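Local coordinates for major pilin protein fimA (PDB 2IMH) that is of unknown function, a DUF1028 family member that carries a pilin name without a demonstrated role, at residues Asp36-Ser42 against Val57-Arg62. Numbering follows the deposited sequence.
Sequences DLNAGMS and VLQHLR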
ATOM      1  N   ASP A  36       4.469   2.881  -8.646  1.00 16.24           N
ATOM      2  CA  ASP A  36       5.577   3.220  -9.539  1.00 16.48           C
ATOM      3  C   ASP A  36       5.926   4.681  -9.315  1.00 16.34           C
ATOM      4  O   ASP A  36       5.041   5.553  -9.292  1.00 16.32           O
ATOM      5  CB  ASP A  36       5.183   2.977 -11.003  1.00 17.23           C
ATOM      6  CG  ASP A  36       6.381   2.959 -11.944  1.00 20.72           C
ATOM      7  OD1 ASP A  36       7.323   3.766 -11.766  1.00 24.72           O
ATOM      8  OD2 ASP A  36       6.368   2.124 -12.887  1.00 25.21           O
ATOM      9  N   LEU A  37       7.214   4.941  -9.093  1.00 15.85           N
ATOM     10  CA  LEU A  37       7.690   6.291  -8.855  1.00 16.42           C
ATOM     11  C   LEU A  37       7.454   7.230 -10.036  1.00 16.46           C
ATOM     12  O   LEU A  37       7.573   8.460  -9.887  1.00 17.55           O
ATOM     13  CB  LEU A  37       9.165   6.278  -8.453  1.00 16.29           C
ATOM     14  CG  LEU A  37       9.463   5.663  -7.089  1.00 15.85           C
ATOM     15  CD1 LEU A  37      10.957   5.402  -6.998  1.00 19.27           C
ATOM     16  CD2 LEU A  37       9.011   6.604  -5.967  1.00 19.22           C
ATOM     17  N   ASN A  38       7.065   6.669 -11.179  1.00 17.05           N
ATOM     18  CA  ASN A  38       6.701   7.495 -12.316  1.00 17.58           C
ATOM     19  C   ASN A  38       5.183   7.692 -12.458  1.00 17.26           C
ATOM     20  O   ASN A  38       4.711   8.187 -13.491  1.00 17.14           O
ATOM     21  CB  ASN A  38       7.313   6.930 -13.601  1.00 19.17           C
ATOM     22  CG  ASN A  38       6.691   5.620 -14.037  1.00 20.70           C
ATOM     23  OD1 ASN A  38       5.577   5.264 -13.641  1.00 24.35           O
ATOM     24  ND2 ASN A  38       7.416   4.884 -14.878  1.00 25.30           N
ATOM     25  N   ALA A  39       4.421   7.314 -11.431  1.00 16.65           N
ATOM     26  CA  ALA A  39       2.965   7.315 -11.544  1.00 16.31           C
ATOM     27  C   ALA A  39       2.250   7.653 -10.226  1.00 16.27           C
ATOM     28  O   ALA A  39       1.417   8.579 -10.160  1.00 16.66           O
ATOM     29  CB  ALA A  39       2.491   5.947 -12.064  1.00 16.63           C
ATOM     30  N   GLY A  40       2.563   6.898  -9.181  1.00 15.63           N
ATOM     31  CA  GLY A  40       1.777   6.953  -7.936  1.00 15.31           C
ATOM     32  C   GLY A  40       1.513   5.551  -7.400  1.00 15.71           C
ATOM     33  O   GLY A  40       2.269   4.617  -7.710  1.00 16.24           O
HETATM   34  N   MSE A  41       0.445   5.407  -6.613  1.00 15.44           N
HETATM   35  CA  MSE A  41       0.115   4.141  -5.948  1.00 15.92           C
HETATM   36  C   MSE A  41      -1.296   3.709  -6.311  1.00 15.78           C
HETATM   37  O   MSE A  41      -2.163   4.551  -6.577  1.00 15.54           O
HETATM   38  CB  MSE A  41       0.166   4.313  -4.423  1.00 16.05           C
HETATM   39  CG  MSE A  41       1.539   4.601  -3.835  1.00 18.32           C
HETATM   40 SE   MSE A  41       2.795   3.088  -3.919  1.00 24.66          SE
HETATM   41  CE  MSE A  41       1.679   1.721  -3.022  1.00 18.93           C
ATOM     42  N   SER A  42      -1.542   2.400  -6.260  1.00 15.23           N
ATOM     43  CA  SER A  42      -2.910   1.913  -6.415  1.00 15.50           C
ATOM     44  C   SER A  42      -3.209   0.757  -5.464  1.00 15.21           C
ATOM     45  O   SER A  42      -2.310   0.009  -5.080  1.00 14.82           O
ATOM     46  CB  SER A  42      -3.184   1.485  -7.858  1.00 15.13           C
ATOM     47  OG  SER A  42      -2.380   0.392  -8.241  1.00 15.61           O
ATOM     48  N   VAL A  57      -4.702   1.700 -13.889  1.00 15.78           N
ATOM     49  CA  VAL A  57      -4.891   3.025 -13.262  1.00 15.64           C
ATOM     50  C   VAL A  57      -3.571   3.783 -13.120  1.00 15.69           C
ATOM     51  O   VAL A  57      -3.547   5.009 -13.270  1.00 16.50           O
ATOM     52  CB  VAL A  57      -5.675   2.931 -11.924  1.00 15.20           C
ATOM     53  CG1 VAL A  57      -4.789   2.483 -10.778  1.00 15.96           C
ATOM     54  CG2 VAL A  57      -6.371   4.238 -11.596  1.00 17.21           C
ATOM     55  N   LEU A  58      -2.481   3.057 -12.858  1.00 15.83           N
ATOM     56  CA  LEU A  58      -1.148   3.685 -12.792  1.00 15.80           C
ATOM     57  C   LEU A  58      -0.735   4.258 -14.162  1.00 16.83           C
ATOM     58  O   LEU A  58      -0.177   5.358 -14.255  1.00 16.98           O
ATOM     59  CB  LEU A  58      -0.106   2.688 -12.293  1.00 16.25           C
ATOM     60  CG  LEU A  58      -0.275   2.250 -10.831  1.00 15.98           C
ATOM     61  CD1 LEU A  58       0.776   1.207 -10.464  1.00 19.02           C
ATOM     62  CD2 LEU A  58      -0.203   3.423  -9.845  1.00 16.45           C
ATOM     63  N   GLN A  59      -1.028   3.526 -15.229  1.00 17.07           N
ATOM     64  CA  GLN A  59      -0.758   4.040 -16.571  1.00 17.90           C
ATOM     65  C   GLN A  59      -1.522   5.331 -16.854  1.00 17.72           C
ATOM     66  O   GLN A  59      -0.966   6.267 -17.430  1.00 18.14           O
ATOM     67  CB  GLN A  59      -1.063   2.980 -17.630  1.00 18.38           C
ATOM     68  CG  GLN A  59      -0.582   3.397 -19.023  1.00 21.00           C
ATOM     69  CD  GLN A  59       0.911   3.676 -19.080  1.00 23.86           C
ATOM     70  OE1 GLN A  59       1.732   2.905 -18.562  1.00 25.66           O
ATOM     71  NE2 GLN A  59       1.278   4.775 -19.730  1.00 26.31           N
ATOM     72  N   HIS A  60      -2.786   5.406 -16.430  1.00 17.71           N
ATOM     73  CA  HIS A  60      -3.536   6.645 -16.641  1.00 18.31           C
ATOM     74  C   HIS A  60      -2.915   7.821 -15.894  1.00 17.44           C
ATOM     75  O   HIS A  60      -2.909   8.936 -16.402  1.00 17.62           O
ATOM     76  CB  HIS A  60      -5.007   6.486 -16.285  1.00 19.05           C
ATOM     77  CG  HIS A  60      -5.758   5.625 -17.251  1.00 22.36           C
ATOM     78  ND1 HIS A  60      -6.317   6.122 -18.410  1.00 27.98           N
ATOM     79  CD2 HIS A  60      -6.014   4.296 -17.251  1.00 24.42           C
ATOM     80  CE1 HIS A  60      -6.905   5.137 -19.070  1.00 29.02           C
ATOM     81  NE2 HIS A  60      -6.738   4.019 -18.387  1.00 27.24           N
ATOM     82  N   LEU A  61      -2.435   7.576 -14.683  1.00 17.13           N
ATOM     83  CA  LEU A  61      -1.696   8.596 -13.924  1.00 16.83           C
ATOM     84  C   LEU A  61      -0.406   9.032 -14.635  1.00 17.46           C
ATOM     85  O   LEU A  61      -0.101  10.232 -14.683  1.00 16.71           O
ATOM     86  CB  LEU A  61      -1.357   8.076 -12.532  1.00 16.96           C
ATOM     87  CG  LEU A  61      -2.519   7.934 -11.543  1.00 16.62           C
ATOM     88  CD1 LEU A  61      -2.032   7.284 -10.215  1.00 16.08           C
ATOM     89  CD2 LEU A  61      -3.258   9.250 -11.282  1.00 16.01           C
ATOM     90  N   ARG A  62       0.356   8.063 -15.152  1.00 17.60           N
ATOM     91  CA  ARG A  62       1.605   8.381 -15.857  1.00 19.13           C
ATOM     92  C   ARG A  62       1.297   9.298 -17.021  1.00 19.49           C
ATOM     93  O   ARG A  62       2.078  10.173 -17.334  1.00 19.94           O
ATOM     94  CB  ARG A  62       2.266   7.145 -16.457  1.00 19.89           C
ATOM     95  CG  ARG A  62       2.816   6.169 -15.477  1.00 23.05           C
ATOM     96  CD  ARG A  62       3.582   5.055 -16.169  1.00 26.59           C
ATOM     97  NE  ARG A  62       3.921   4.066 -15.150  1.00 28.70           N
ATOM     98  CZ  ARG A  62       3.269   2.930 -14.941  1.00 29.16           C
ATOM     99  NH1 ARG A  62       3.661   2.131 -13.954  1.00 30.56           N
ATOM    100  NH2 ARG A  62       2.248   2.578 -15.715  1.00 28.30           N
TER
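R62, in the last turn of helix 51-62, reaches across to the hairpin loop with its chain extended from CG to NE (chi3 -172°), and the edge of its guanidinium takes two acceptors there. R62 NH1 makes a salt bridge to D36 OD2 at 2.9 Å, the carboxylate turned 77° to the guanidinium and met from above its own plane. R62 NE donates to N38 OD1 close to the guanidinium plane, with the amide standing perpendicular to it; the spacing is unusually short and its exact length doubtful. From within the helix, Q59 OE1 accepts a bent bond from NH2, so each nitrogen has a partner, which probably limits the group's turning. Cutting R62 back to an alanine is likely to leave the D36 carboxylate without its charged mate and N38 OD1 without this donor.

A39 CB lies over one guanidinium face, 3.4 Å from R62 CG, and packs against L58 CB and L61 CB. Two methyls meet carbonyl oxygens: L58 CD2 rests on G40 O at 3.5 Å, while L61 CD1 packs by A39 O. Further along, S42 CB presses tightly on V57 CG1; S42 OG is hydrogen-bonded to G54 O.

At the end of strand 33-36, D36 OD1 accepts from N38 N in an Asx turn. D36 O takes both A39 N and G40 N, and D36 N gives to G40 O: a classic beta bulge. The helix thus packs on a bulged beta-hairpin at the edge of a four-stranded antiparallel sheet.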